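Local coordinates for outer membrane associated protein (Francisella tularensis subsp. tularensis, PDB 6U83) that probably ties the outer membrane to peptidoglycan through its OmpA-like domain, the part crystallised here with D-alanine bound, and may have porin activity, at residues 100-105 with 152-157; 111-116 with 143-148; 147-152 with 159-164; 69-74 with 122-127. All blocks are in the same frame, centred on the assembly; numbering follows the deposited sequence.

Interaction 1: 100-105 with 152-157; sequences ASQGQT and IHKSDP. With DAL (D-alanine), chain D.
Gln102 holds CG trans to its own nitrogen (chi1 180°) and stays extended, so its side chain runs alongside that of Lys154, both pointing the same way; Gln102 OE1 comes to rest 3.6 Å from Lys154 CD. The polar link between the segments is a backbone one: Gln102 N donates to Lys154 O at 3.0 Å, approaching from above the carbonyl plane. Lys154 O lies in a type I turn, His153 to Asp156, in which His153 ND1 accepts the Ser155 amide within the ring plane. Ser155 is small enough for its CB to pack against Gln102 O at 3.1 Å.

Ser101 OG sits between nitrogen and carbonyl carbon (chi1 62°). It faces D-alanine, whose N is a weak partner at 3.2 Å, while Gln160 gives it a stronger bond. Ser101 N grips OXT of the ligand at 3.0 Å and Ser101 O takes the ligand N, so the Ser101 backbone meets both charged ends of the amino acid. Ala100 and Ser101 thus line the pocket, with 152-157 packed behind Ser101. The contact joins the loop between strand 94-98 and helix 110-130 to the loop between strand 138-142 and strand 161-172, with Ala100 packing against Asn113 and Arg120 of the helix.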
loop_
_atom_site.group_PDB
_atom_site.type_symbol
_atom_site.label_atom_id
_atom_site.label_comp_id
_atom_site.label_asym_id
_atom_site.label_seq_id
_atom_site.Cartn_x
_atom_site.Cartn_y
_atom_site.Cartn_z
ATOM N N ALA A 100 -12.726 1.451 -0.073
ATOM C CA ALA A 100 -13.646 1.689 -1.172
ATOM C C ALA A 100 -14.084 3.151 -1.151
ATOM O O ALA A 100 -13.902 3.869 -0.165
ATOM C CB ALA A 100 -14.855 0.726 -1.105
ATOM N N SER A 101 -14.633 3.600 -2.270
ATOM C CA SER A 101 -15.295 4.892 -2.276
ATOM C C SER A 101 -16.766 4.696 -1.933
ATOM O O SER A 101 -17.335 3.623 -2.131
ATOM C CB SER A 101 -15.153 5.565 -3.643
ATOM O OG SER A 101 -15.768 4.787 -4.662
ATOM N N GLN A 102 -17.385 5.734 -1.395
ATOM C CA GLN A 102 -18.826 5.694 -1.159
ATOM C C GLN A 102 -19.493 6.341 -2.359
ATOM O O GLN A 102 -19.500 7.567 -2.488
ATOM C CB GLN A 102 -19.227 6.400 0.129
ATOM C CG GLN A 102 -20.733 6.340 0.320
ATOM C CD GLN A 102 -21.209 7.061 1.556
ATOM O OE1 GLN A 102 -20.455 7.796 2.185
ATOM N NE2 GLN A 102 -22.474 6.859 1.911
ATOM N N GLY A 103 -20.056 5.516 -3.243
ATOM C CA GLY A 103 -20.621 6.046 -4.470
ATOM C C GLY A 103 -22.002 6.638 -4.315
ATOM O O GLY A 103 -22.414 7.464 -5.133
ATOM N N GLN A 104 -22.744 6.230 -3.290
ATOM C CA GLN A 104 -24.133 6.636 -3.150
ATOM C C GLN A 104 -24.391 7.119 -1.732
ATOM O O GLN A 104 -23.781 6.644 -0.767
ATOM C CB GLN A 104 -25.101 5.489 -3.546
ATOM C CG GLN A 104 -24.936 5.086 -5.018
ATOM C CD GLN A 104 -26.073 4.250 -5.562
ATOM O OE1 GLN A 104 -26.020 3.775 -6.704
ATOM N NE2 GLN A 104 -27.114 4.071 -4.754
ATOM N N THR A 105 -25.328 8.059 -1.627
ATOM C CA THR A 105 -25.477 8.901 -0.452
ATOM C C THR A 105 -25.968 8.168 0.791
ATOM O O THR A 105 -25.903 8.751 1.880
ATOM C CB THR A 105 -26.425 10.052 -0.782
ATOM O OG1 THR A 105 -26.829 10.690 0.431
ATOM C CG2 THR A 105 -27.662 9.543 -1.528
ATOM N N ILE A 152 -10.794 15.070 0.241
ATOM C CA ILE A 152 -11.492 14.781 -1.000
ATOM C C ILE A 152 -12.881 14.259 -0.662
ATOM O O ILE A 152 -13.179 13.914 0.481
ATOM C CB ILE A 152 -10.707 13.795 -1.885
ATOM C CG1 ILE A 152 -10.601 12.439 -1.206
ATOM C CG2 ILE A 152 -9.292 14.347 -2.152
ATOM C CD1 ILE A 152 -9.723 11.458 -1.947
ATOM N N HIS A 153 -13.754 14.265 -1.662
ATOM C CA HIS A 153 -15.097 13.742 -1.472
ATOM C C HIS A 153 -15.030 12.234 -1.253
ATOM O O HIS A 153 -14.109 11.559 -1.725
ATOM C CB HIS A 153 -15.967 14.083 -2.681
ATOM C CG HIS A 153 -17.437 13.904 -2.454
ATOM N ND1 HIS A 153 -18.065 12.679 -2.558
ATOM C CD2 HIS A 153 -18.411 14.800 -2.166
ATOM C CE1 HIS A 153 -19.358 12.824 -2.323
ATOM N NE2 HIS A 153 -19.595 14.103 -2.086
ATOM N N LYS A 154 -16.005 11.703 -0.512
ATOM C CA LYS A 154 -16.001 10.274 -0.212
ATOM C C LYS A 154 -16.171 9.407 -1.459
ATOM O O LYS A 154 -15.797 8.226 -1.441
ATOM C CB LYS A 154 -17.103 9.957 0.793
ATOM C CG LYS A 154 -16.968 10.701 2.104
ATOM C CD LYS A 154 -18.182 10.440 2.984
ATOM C CE LYS A 154 -17.886 10.693 4.451
ATOM N NZ LYS A 154 -19.002 10.175 5.296
ATOM N N SER A 155 -16.733 9.951 -2.536
ATOM C CA SER A 155 -16.952 9.192 -3.758
ATOM C C SER A 155 -15.786 9.299 -4.732
ATOM O O SER A 155 -15.886 8.824 -5.869
ATOM C CB SER A 155 -18.235 9.667 -4.426
ATOM O OG SER A 155 -18.163 11.058 -4.670
ATOM N N ASP A 156 -14.698 9.918 -4.315
ATOM C CA ASP A 156 -13.558 10.121 -5.190
ATOM C C ASP A 156 -12.919 8.765 -5.498
ATOM O O ASP A 156 -12.714 7.974 -4.588
ATOM C CB ASP A 156 -12.570 11.069 -4.497
ATOM C CG ASP A 156 -11.438 11.515 -5.397
ATOM O OD1 ASP A 156 -10.632 10.652 -5.804
ATOM O OD2 ASP A 156 -11.340 12.731 -5.677
ATOM N N PRO A 157 -12.607 8.466 -6.765
ATOM C CA PRO A 157 -11.969 7.167 -7.059
ATOM C C PRO A 157 -10.648 6.974 -6.341
ATOM O O PRO A 157 -10.176 5.839 -6.234
ATOM C CB PRO A 157 -11.764 7.212 -8.584
ATOM C CG PRO A 157 -12.651 8.297 -9.066
ATOM C CD PRO A 157 -12.698 9.305 -7.964
HETATM N N DAL D . -17.559 2.232 -4.197
HETATM C CA DAL D . -16.982 1.821 -5.469
HETATM C CB DAL D . -17.859 0.747 -6.133
HETATM C C DAL D . -15.542 1.331 -5.331
HETATM O O DAL D . -14.995 0.821 -6.313
HETATM O OXT DAL D . -14.902 1.427 -4.268
#

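Interaction 2: 111-116 with 143-148; sequences IYNQKL and FGYNDT. With DAL (D-alanine), chain D.
Asn113 and Gln114 meet Gly144 and Tyr145 where the beta-alpha-beta unit of this OmpA-like domain closes up: helix 110-130 connects the parallel strands 94-98 and 138-142, and the loop leaving the second strand passes close to the helix near its start. Asn113, Leu116 and Arg120 match the N-x-x-L-S-x-x-R pattern of the family, whose members bind peptidoglycan peptides.

The backbones approach closely without a conventional hydrogen bond. Gly144 CA directs a C-H at Asn113 O, 3.5 Å away and nearly straight (164° at the hydrogen). Glycine suits the place twice over: its phi is positive, and the CA atoms of Gln114 and Gly144 are just 3.7 Å apart, leaving little space for a side chain. Outside the two segments, Ser117 OG takes the Gly144 amide.

Van der Waals contacts surround this point. The Asn113 side chain crosses that of Tyr145 at about a right angle, with Asn113 ND2 at the ring edge, 3.7 Å from Tyr145 CD2, and the amide plane turned 58° from the ring. Gln114 bends at chi2 (74°), which curls OE1 back to 3.6 Å from Phe143 C. Leu116 CD2 offers an apolar surface to the ligand carboxylate, 3.5 Å from D-alanine O.

Hydrogen bonds fix the polar groups. Asn146 folds back on Phe143 O, its N and ND2 arriving from opposite faces of the carbonyl. Asn113 ND2 is held by Phe109 O, which sets the amide's rotation, and Asn113 OD1 accepts the ammonium N of D-alanine at 2.7 Å.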
loop_
_atom_site.group_PDB
_atom_site.type_symbol
_atom_site.label_atom_id
_atom_site.label_comp_id
_atom_site.label_asym_id
_atom_site.label_seq_id
_atom_site.Cartn_x
_atom_site.Cartn_y
_atom_site.Cartn_z
ATOM N N ILE A 111 -22.188 -2.932 3.140
ATOM C CA ILE A 111 -21.655 -4.293 3.180
ATOM C C ILE A 111 -21.039 -4.668 1.839
ATOM O O ILE A 111 -19.968 -5.289 1.785
ATOM C CB ILE A 111 -22.742 -5.291 3.592
ATOM C CG1 ILE A 111 -23.326 -4.876 4.950
ATOM C CG2 ILE A 111 -22.147 -6.698 3.635
ATOM C CD1 ILE A 111 -24.279 -5.855 5.538
ATOM N N TYR A 112 -21.704 -4.299 0.736
ATOM C CA TYR A 112 -21.127 -4.475 -0.591
ATOM C C TYR A 112 -19.702 -3.938 -0.644
ATOM O O TYR A 112 -18.779 -4.628 -1.089
ATOM C CB TYR A 112 -21.996 -3.764 -1.631
ATOM C CG TYR A 112 -21.504 -3.886 -3.064
ATOM C CD1 TYR A 112 -20.514 -3.038 -3.573
ATOM C CD2 TYR A 112 -22.046 -4.839 -3.912
ATOM C CE1 TYR A 112 -20.079 -3.154 -4.901
ATOM C CE2 TYR A 112 -21.616 -4.967 -5.203
ATOM C CZ TYR A 112 -20.638 -4.121 -5.695
ATOM O OH TYR A 112 -20.246 -4.289 -6.992
ATOM N N ASN A 113 -19.506 -2.700 -0.202
ATOM C CA ASN A 113 -18.194 -2.075 -0.358
ATOM C C ASN A 113 -17.191 -2.597 0.652
ATOM O O ASN A 113 -15.981 -2.586 0.390
ATOM C CB ASN A 113 -18.323 -0.571 -0.229
ATOM C CG ASN A 113 -18.840 0.065 -1.502
ATOM O OD1 ASN A 113 -18.096 0.211 -2.481
ATOM N ND2 ASN A 113 -20.121 0.440 -1.504
ATOM N N GLN A 114 -17.674 -3.045 1.811
ATOM C CA GLN A 114 -16.817 -3.778 2.728
ATOM C C GLN A 114 -16.254 -5.024 2.055
ATOM O O GLN A 114 -15.056 -5.322 2.159
ATOM C CB GLN A 114 -17.614 -4.155 3.985
ATOM C CG GLN A 114 -16.923 -5.129 4.913
ATOM C CD GLN A 114 -15.794 -4.488 5.695
ATOM O OE1 GLN A 114 -15.874 -3.319 6.084
ATOM N NE2 GLN A 114 -14.731 -5.253 5.932
ATOM N N LYS A 115 -17.113 -5.784 1.382
ATOM C CA LYS A 115 -16.639 -6.994 0.725
ATOM C C LYS A 115 -15.679 -6.631 -0.398
ATOM O O LYS A 115 -14.608 -7.231 -0.538
ATOM C CB LYS A 115 -17.824 -7.809 0.206
ATOM C CG LYS A 115 -17.917 -9.210 0.785
ATOM C CD LYS A 115 -17.967 -9.193 2.307
ATOM C CE LYS A 115 -17.803 -10.595 2.909
ATOM N NZ LYS A 115 -17.440 -10.502 4.355
ATOM N N LEU A 116 -16.049 -5.627 -1.192
ATOM C CA LEU A 116 -15.179 -5.144 -2.253
ATOM C C LEU A 116 -13.794 -4.830 -1.711
ATOM O O LEU A 116 -12.782 -5.309 -2.238
ATOM C CB LEU A 116 -15.827 -3.921 -2.894
ATOM C CG LEU A 116 -15.039 -3.217 -3.979
ATOM C CD1 LEU A 116 -14.518 -4.221 -5.009
ATOM C CD2 LEU A 116 -15.936 -2.146 -4.607
ATOM N N PHE A 143 -11.993 -2.208 4.937
ATOM C CA PHE A 143 -12.615 -1.132 5.692
ATOM C C PHE A 143 -13.834 -0.550 4.996
ATOM O O PHE A 143 -14.480 0.344 5.555
ATOM C CB PHE A 143 -11.602 -0.008 5.962
ATOM C CG PHE A 143 -10.513 -0.394 6.933
ATOM C CD1 PHE A 143 -10.680 -0.199 8.288
ATOM C CD2 PHE A 143 -9.326 -0.956 6.486
ATOM C CE1 PHE A 143 -9.694 -0.565 9.185
ATOM C CE2 PHE A 143 -8.333 -1.313 7.368
ATOM C CZ PHE A 143 -8.516 -1.122 8.721
ATOM N N GLY A 144 -14.164 -1.027 3.800
ATOM C CA GLY A 144 -15.261 -0.415 3.092
ATOM C C GLY A 144 -14.964 1.042 2.805
ATOM O O GLY A 144 -13.803 1.481 2.720
ATOM N N TYR A 145 -16.037 1.824 2.699
ATOM C CA TYR A 145 -15.885 3.256 2.509
ATOM C C TYR A 145 -15.782 4.019 3.825
ATOM O O TYR A 145 -16.263 5.155 3.923
ATOM C CB TYR A 145 -17.010 3.798 1.623
ATOM C CG TYR A 145 -18.456 3.549 2.030
ATOM C CD1 TYR A 145 -18.985 4.101 3.191
ATOM C CD2 TYR A 145 -19.320 2.831 1.197
ATOM C CE1 TYR A 145 -20.316 3.911 3.527
ATOM C CE2 TYR A 145 -20.658 2.636 1.533
ATOM C CZ TYR A 145 -21.145 3.186 2.692
ATOM O OH TYR A 145 -22.460 3.016 3.037
ATOM N N ASN A 146 -15.166 3.427 4.844
ATOM C CA ASN A 146 -14.749 4.189 6.008
ATOM C C ASN A 146 -13.288 4.596 5.828
ATOM O O ASN A 146 -12.596 4.116 4.928
ATOM C CB ASN A 146 -14.929 3.380 7.292
ATOM C CG ASN A 146 -16.374 2.931 7.512
ATOM O OD1 ASN A 146 -17.269 3.749 7.749
ATOM N ND2 ASN A 146 -16.600 1.620 7.452
ATOM N N ASP A 147 -12.815 5.493 6.691
ATOM C CA ASP A 147 -11.451 6.014 6.574
ATOM C C ASP A 147 -11.169 6.519 5.159
ATOM O O ASP A 147 -10.095 6.280 4.603
ATOM C CB ASP A 147 -10.407 4.957 6.959
ATOM C CG ASP A 147 -10.477 4.540 8.423
ATOM O OD1 ASP A 147 -11.302 5.101 9.179
ATOM O OD2 ASP A 147 -9.702 3.632 8.807
ATOM N N THR A 148 -12.150 7.180 4.542
ATOM C CA THR A 148 -11.860 7.771 3.245
ATOM C C THR A 148 -10.817 8.865 3.413
ATOM O O THR A 148 -10.640 9.428 4.495
ATOM C CB THR A 148 -13.116 8.340 2.577
ATOM O OG1 THR A 148 -13.624 9.444 3.338
ATOM C CG2 THR A 148 -14.177 7.270 2.429
HETATM N N DAL D . -17.559 2.232 -4.197
HETATM C CA DAL D . -16.982 1.821 -5.469
HETATM C CB DAL D . -17.859 0.747 -6.133
HETATM C C DAL D . -15.542 1.331 -5.331
HETATM O O DAL D . -14.995 0.821 -6.313
HETATM O OXT DAL D . -14.902 1.427 -4.268
#

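Interaction 3: 147-152 with 159-164; sequences DTLGGI and NQRVEA. With DAL (D-alanine), chain D.
Asp147 and Leu149 meet Arg161 and Asn159 where, in this OmpA-like domain, the long loop after strand 138-142 folds back on the start of strand 161-172. The tight part surrounds the Arg161 guanidinium. Arg161 NH2 donates to Asp147 O at 3.0 Å, Arg161 NH1 turns back to Asn159 O at 2.8 Å, and Arg161 NE forms a salt bridge with Glu163 OE2 at 2.7 Å. All three partners lie near its plane, so rotation of the group is fixed; arginine suits a site with acceptors spread round the rim of a flat group. Leu149 covers one face, its CG 3.7 Å above the centre. Tyr99 adds a cation-pi contact.

The loose side is the turn itself. From Leu149 to Ile152 the chain makes a type II turn whose glycines, Gly150 and Gly151, are solvent-exposed; Gly151 takes the positive phi (93°) that this turn requires. Exposed too is Asp147, whose OD2 stays 6.5 Å from Arg161 NH2 and adds at most a mild long-range attraction.

Asn159 joins the two sides, and its neighbour Gln160 lays CG against D-alanine OXT. The Asn159 side chain lies against Thr148 CB and Ile152 CD1, and Asn159 OD1 accepts the Leu149 amide N at 2.7 Å, nearly straight at 171°.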
loop_
_atom_site.group_PDB
_atom_site.type_symbol
_atom_site.label_atom_id
_atom_site.label_comp_id
_atom_site.label_asym_id
_atom_site.label_seq_id
_atom_site.Cartn_x
_atom_site.Cartn_y
_atom_site.Cartn_z
ATOM N N ASP A 147 -12.815 5.493 6.691
ATOM C CA ASP A 147 -11.451 6.014 6.574
ATOM C C ASP A 147 -11.169 6.519 5.159
ATOM O O ASP A 147 -10.095 6.280 4.603
ATOM C CB ASP A 147 -10.407 4.957 6.959
ATOM C CG ASP A 147 -10.477 4.540 8.423
ATOM O OD1 ASP A 147 -11.302 5.101 9.179
ATOM O OD2 ASP A 147 -9.702 3.632 8.807
ATOM N N THR A 148 -12.150 7.180 4.542
ATOM C CA THR A 148 -11.860 7.771 3.245
ATOM C C THR A 148 -10.817 8.865 3.413
ATOM O O THR A 148 -10.640 9.428 4.495
ATOM C CB THR A 148 -13.116 8.340 2.577
ATOM O OG1 THR A 148 -13.624 9.444 3.338
ATOM C CG2 THR A 148 -14.177 7.270 2.429
ATOM N N LEU A 149 -10.114 9.157 2.327
ATOM C CA LEU A 149 -8.983 10.072 2.410
ATOM C C LEU A 149 -9.433 11.483 2.778
ATOM O O LEU A 149 -10.495 11.955 2.362
ATOM C CB LEU A 149 -8.217 10.074 1.091
ATOM C CG LEU A 149 -7.450 8.775 0.834
ATOM C CD1 LEU A 149 -6.875 8.770 -0.566
ATOM C CD2 LEU A 149 -6.333 8.603 1.859
ATOM N N GLY A 150 -8.620 12.149 3.587
ATOM C CA GLY A 150 -8.945 13.497 3.994
ATOM C C GLY A 150 -8.740 14.478 2.854
ATOM O O GLY A 150 -7.796 14.368 2.068
ATOM N N GLY A 151 -9.655 15.441 2.757
ATOM C CA GLY A 151 -9.554 16.508 1.789
ATOM C C GLY A 151 -10.269 16.269 0.478
ATOM O O GLY A 151 -10.350 17.191 -0.340
ATOM N N ILE A 152 -10.794 15.070 0.241
ATOM C CA ILE A 152 -11.492 14.781 -1.000
ATOM C C ILE A 152 -12.881 14.259 -0.662
ATOM O O ILE A 152 -13.179 13.914 0.481
ATOM C CB ILE A 152 -10.707 13.795 -1.885
ATOM C CG1 ILE A 152 -10.601 12.439 -1.206
ATOM C CG2 ILE A 152 -9.292 14.347 -2.152
ATOM C CD1 ILE A 152 -9.723 11.458 -1.947
ATOM N N ASN A 159 -10.239 7.064 -3.278
ATOM C CA ASN A 159 -10.511 6.259 -2.094
ATOM C C ASN A 159 -10.497 4.763 -2.393
ATOM O O ASN A 159 -10.324 3.955 -1.473
ATOM C CB ASN A 159 -11.849 6.678 -1.495
ATOM C CG ASN A 159 -11.781 8.034 -0.845
ATOM O OD1 ASN A 159 -10.848 8.316 -0.101
ATOM N ND2 ASN A 159 -12.759 8.884 -1.127
ATOM N N GLN A 160 -10.668 4.392 -3.660
ATOM C CA GLN A 160 -10.689 3.005 -4.122
ATOM C C GLN A 160 -9.258 2.477 -4.160
ATOM O O GLN A 160 -8.565 2.614 -5.178
ATOM C CB GLN A 160 -11.344 2.945 -5.499
ATOM C CG GLN A 160 -12.794 3.448 -5.528
ATOM C CD GLN A 160 -13.249 3.863 -6.935
ATOM O OE1 GLN A 160 -14.369 4.339 -7.112
ATOM N NE2 GLN A 160 -12.378 3.684 -7.934
ATOM N N ARG A 161 -8.806 1.852 -3.058
ATOM C CA ARG A 161 -7.372 1.646 -2.868
ATOM C C ARG A 161 -7.066 0.592 -1.806
ATOM O O ARG A 161 -7.909 0.224 -0.984
ATOM C CB ARG A 161 -6.687 2.946 -2.457
ATOM C CG ARG A 161 -6.799 3.188 -0.961
ATOM C CD ARG A 161 -6.975 4.648 -0.664
ATOM N NE ARG A 161 -6.930 4.963 0.759
ATOM C CZ ARG A 161 -8.024 5.098 1.510
ATOM N NH1 ARG A 161 -9.226 4.929 0.963
ATOM N NH2 ARG A 161 -7.924 5.387 2.810
ATOM N N VAL A 162 -5.808 0.144 -1.827
ATOM C CA VAL A 162 -5.194 -0.674 -0.792
ATOM C C VAL A 162 -3.984 0.074 -0.256
ATOM O O VAL A 162 -3.220 0.663 -1.025
ATOM C CB VAL A 162 -4.778 -2.055 -1.338
ATOM C CG1 VAL A 162 -3.714 -2.669 -0.469
ATOM C CG2 VAL A 162 -5.957 -2.967 -1.375
ATOM N N GLU A 163 -3.808 0.060 1.061
ATOM C CA GLU A 163 -2.695 0.733 1.715
ATOM C C GLU A 163 -1.936 -0.230 2.614
ATOM O O GLU A 163 -2.516 -1.156 3.192
ATOM C CB GLU A 163 -3.160 1.898 2.583
ATOM C CG GLU A 163 -3.944 2.962 1.873
ATOM C CD GLU A 163 -4.216 4.122 2.797
ATOM O OE1 GLU A 163 -3.955 3.976 4.021
ATOM O OE2 GLU A 163 -4.679 5.174 2.306
ATOM N N ALA A 164 -0.638 0.034 2.764
ATOM C CA ALA A 164 0.209 -0.686 3.706
ATOM C C ALA A 164 1.454 0.146 3.970
ATOM O O ALA A 164 1.885 0.918 3.108
ATOM C CB ALA A 164 0.603 -2.063 3.174
HETATM N N DAL D . -17.559 2.232 -4.197
HETATM C CA DAL D . -16.982 1.821 -5.469
HETATM C CB DAL D . -17.859 0.747 -6.133
HETATM C C DAL D . -15.542 1.331 -5.331
HETATM O O DAL D . -14.995 0.821 -6.313
HETATM O OXT DAL D . -14.902 1.427 -4.268
#

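Interaction 4: 69-74 with 122-127; sequences ATLNAK and QAVADY
Ala69 and Ala123 bring the backbones nearest, CA to CA 6.6 Å, as the chain leading into helix 73-89 passes over helix 110-130 with no hydrogen bond between the segments. In this alpha/beta OmpA-like domain the loop leading into helix 73-89 packs on helix 110-130, and both helices lie beside the sheet. The Ala123 side chain is only its CB, which lies 3.2 Å from Ala69 O, so chain and helix approach closely here.

Leu71 carries the apolar part. With CG trans to its carbonyl carbon (chi1 -60°), the side chain reaches over to the helix and its two methyls divide the work. Leu71 CD2 meets Val124 CG2 at 4.0 Å, the two side chains crossing at about a right angle. CD1 slants across Tyr127 and touches its CB, while the ring itself extends toward Lys76 and Ile79 of helix 73-89. A branched leucine suits this spot because its fork spans residues one turn apart, one side being the buried Val124.

Polar groups lie at the margins. Asn72 is the N-cap of helix 73-89, with OD1 accepting the Gly75 amide; asparagine is apt for capping the exposed amides of a helix start. Along helix 110-130, Gln122 NE2 donates to Asp126 OD1 at 2.7 Å. At the centre, Leu71 CD1 rests 3.7 Å from Tyr127 CB and 4.0 Å from Ala123 O.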
loop_
_atom_site.group_PDB
_atom_site.type_symbol
_atom_site.label_atom_id
_atom_site.label_comp_id
_atom_site.label_asym_id
_atom_site.label_seq_id
_atom_site.Cartn_x
_atom_site.Cartn_y
_atom_site.Cartn_z
ATOM N N ALA A 69 -11.584 -5.253 -8.294
ATOM C CA ALA A 69 -10.566 -5.705 -7.350
ATOM C C ALA A 69 -9.341 -6.241 -8.075
ATOM O O ALA A 69 -8.497 -6.905 -7.455
ATOM C CB ALA A 69 -11.126 -6.772 -6.405
ATOM N N THR A 70 -9.250 -5.983 -9.374
ATOM C CA THR A 70 -8.133 -6.397 -10.204
ATOM C C THR A 70 -7.007 -5.373 -10.148
ATOM O O THR A 70 -7.255 -4.166 -10.117
ATOM C CB THR A 70 -8.612 -6.537 -11.645
ATOM O OG1 THR A 70 -9.777 -7.370 -11.670
ATOM C CG2 THR A 70 -7.532 -7.132 -12.510
ATOM N N LEU A 71 -5.766 -5.858 -10.164
ATOM C CA LEU A 71 -4.592 -4.991 -10.154
ATOM C C LEU A 71 -4.247 -4.571 -11.570
ATOM O O LEU A 71 -4.408 -5.356 -12.508
ATOM C CB LEU A 71 -3.386 -5.703 -9.549
ATOM C CG LEU A 71 -3.541 -6.173 -8.105
ATOM C CD1 LEU A 71 -2.468 -7.190 -7.777
ATOM C CD2 LEU A 71 -3.484 -4.989 -7.143
ATOM N N ASN A 72 -3.742 -3.344 -11.717
ATOM C CA ASN A 72 -3.208 -2.889 -12.992
ATOM C C ASN A 72 -1.683 -2.919 -12.942
ATOM O O ASN A 72 -1.074 -3.297 -11.938
ATOM C CB ASN A 72 -3.740 -1.495 -13.352
ATOM C CG ASN A 72 -3.478 -0.456 -12.270
ATOM O OD1 ASN A 72 -2.469 -0.500 -11.568
ATOM N ND2 ASN A 72 -4.393 0.496 -12.140
ATOM N N ALA A 73 -1.061 -2.508 -14.050
ATOM C CA ALA A 73 0.392 -2.582 -14.167
ATOM C C ALA A 73 1.080 -1.663 -13.167
ATOM O O ALA A 73 2.115 -2.025 -12.588
ATOM C CB ALA A 73 0.804 -2.235 -15.596
ATOM N N LYS A 74 0.520 -0.471 -12.953
ATOM C CA LYS A 74 1.082 0.451 -11.973
ATOM C C LYS A 74 1.025 -0.148 -10.576
ATOM O O LYS A 74 2.024 -0.158 -9.849
ATOM C CB LYS A 74 0.334 1.785 -12.025
ATOM C CG LYS A 74 1.150 3.001 -11.571
ATOM C CD LYS A 74 2.021 3.563 -12.687
ATOM C CE LYS A 74 2.968 4.651 -12.165
ATOM N NZ LYS A 74 2.286 5.917 -11.753
ATOM N N GLN A 122 -7.230 -8.745 -0.607
ATOM C CA GLN A 122 -6.872 -10.121 -0.941
ATOM C C GLN A 122 -6.126 -10.186 -2.265
ATOM O O GLN A 122 -5.195 -10.989 -2.425
ATOM C CB GLN A 122 -8.111 -11.010 -0.995
ATOM C CG GLN A 122 -7.749 -12.487 -1.083
ATOM C CD GLN A 122 -6.818 -12.928 0.053
ATOM O OE1 GLN A 122 -7.108 -12.712 1.236
ATOM N NE2 GLN A 122 -5.697 -13.550 -0.308
ATOM N N ALA A 123 -6.542 -9.367 -3.232
ATOM C CA ALA A 123 -5.823 -9.258 -4.494
ATOM C C ALA A 123 -4.371 -8.873 -4.253
ATOM O O ALA A 123 -3.446 -9.554 -4.714
ATOM C CB ALA A 123 -6.508 -8.227 -5.400
ATOM N N VAL A 124 -4.158 -7.769 -3.525
ATOM C CA VAL A 124 -2.796 -7.307 -3.251
ATOM C C VAL A 124 -1.979 -8.436 -2.642
ATOM O O VAL A 124 -0.857 -8.727 -3.081
ATOM C CB VAL A 124 -2.812 -6.066 -2.344
ATOM C CG1 VAL A 124 -1.417 -5.801 -1.804
ATOM C CG2 VAL A 124 -3.280 -4.863 -3.121
ATOM N N ALA A 125 -2.561 -9.121 -1.648
ATOM C CA ALA A 125 -1.831 -10.160 -0.928
ATOM C C ALA A 125 -1.538 -11.351 -1.825
ATOM O O ALA A 125 -0.470 -11.964 -1.719
ATOM C CB ALA A 125 -2.616 -10.602 0.300
ATOM N N ASP A 126 -2.478 -11.700 -2.707
ATOM C CA ASP A 126 -2.241 -12.794 -3.638
ATOM C C ASP A 126 -1.005 -12.533 -4.480
ATOM O O ASP A 126 -0.140 -13.408 -4.615
ATOM C CB ASP A 126 -3.462 -12.992 -4.531
ATOM C CG ASP A 126 -4.585 -13.741 -3.833
ATOM O OD1 ASP A 126 -4.431 -14.100 -2.642
ATOM O OD2 ASP A 126 -5.625 -13.980 -4.488
ATOM N N TYR A 127 -0.892 -11.321 -5.036
ATOM C CA TYR A 127 0.253 -10.987 -5.878
ATOM C C TYR A 127 1.553 -11.027 -5.089
ATOM O O TYR A 127 2.576 -11.510 -5.589
ATOM C CB TYR A 127 0.067 -9.609 -6.506
ATOM C CG TYR A 127 1.078 -9.322 -7.601
ATOM C CD1 TYR A 127 1.148 -10.126 -8.738
ATOM C CD2 TYR A 127 1.961 -8.249 -7.502
ATOM C CE1 TYR A 127 2.070 -9.869 -9.747
ATOM C CE2 TYR A 127 2.883 -7.983 -8.512
ATOM C CZ TYR A 127 2.930 -8.795 -9.626
ATOM O OH TYR A 127 3.846 -8.539 -10.615
#

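Interactions 1, 2 and 3 cluster on one side of the domain's centre and each touches D-alanine; interaction 4 lies about 21 Å from interaction 1, centre to centre. Interactions 1 and 4 are surface contacts, whereas 2 and 3 are partly buried. Interaction 2 is nested in the loop closed by interaction 1, and Ala100 N with Gly144 O links them. Interactions 1 and 3 share Ile152 and are joined by Ser101 OG with Gln160 OE1. Helix 110-130 serves both interaction 2, at its ligand end, and interaction 4, further along, where Val124 also packs against Val162 of interaction 3. Polar bonds dominate near the pocket; methyl packing dominates where the loop before helix 73-89 crosses helix 110-130.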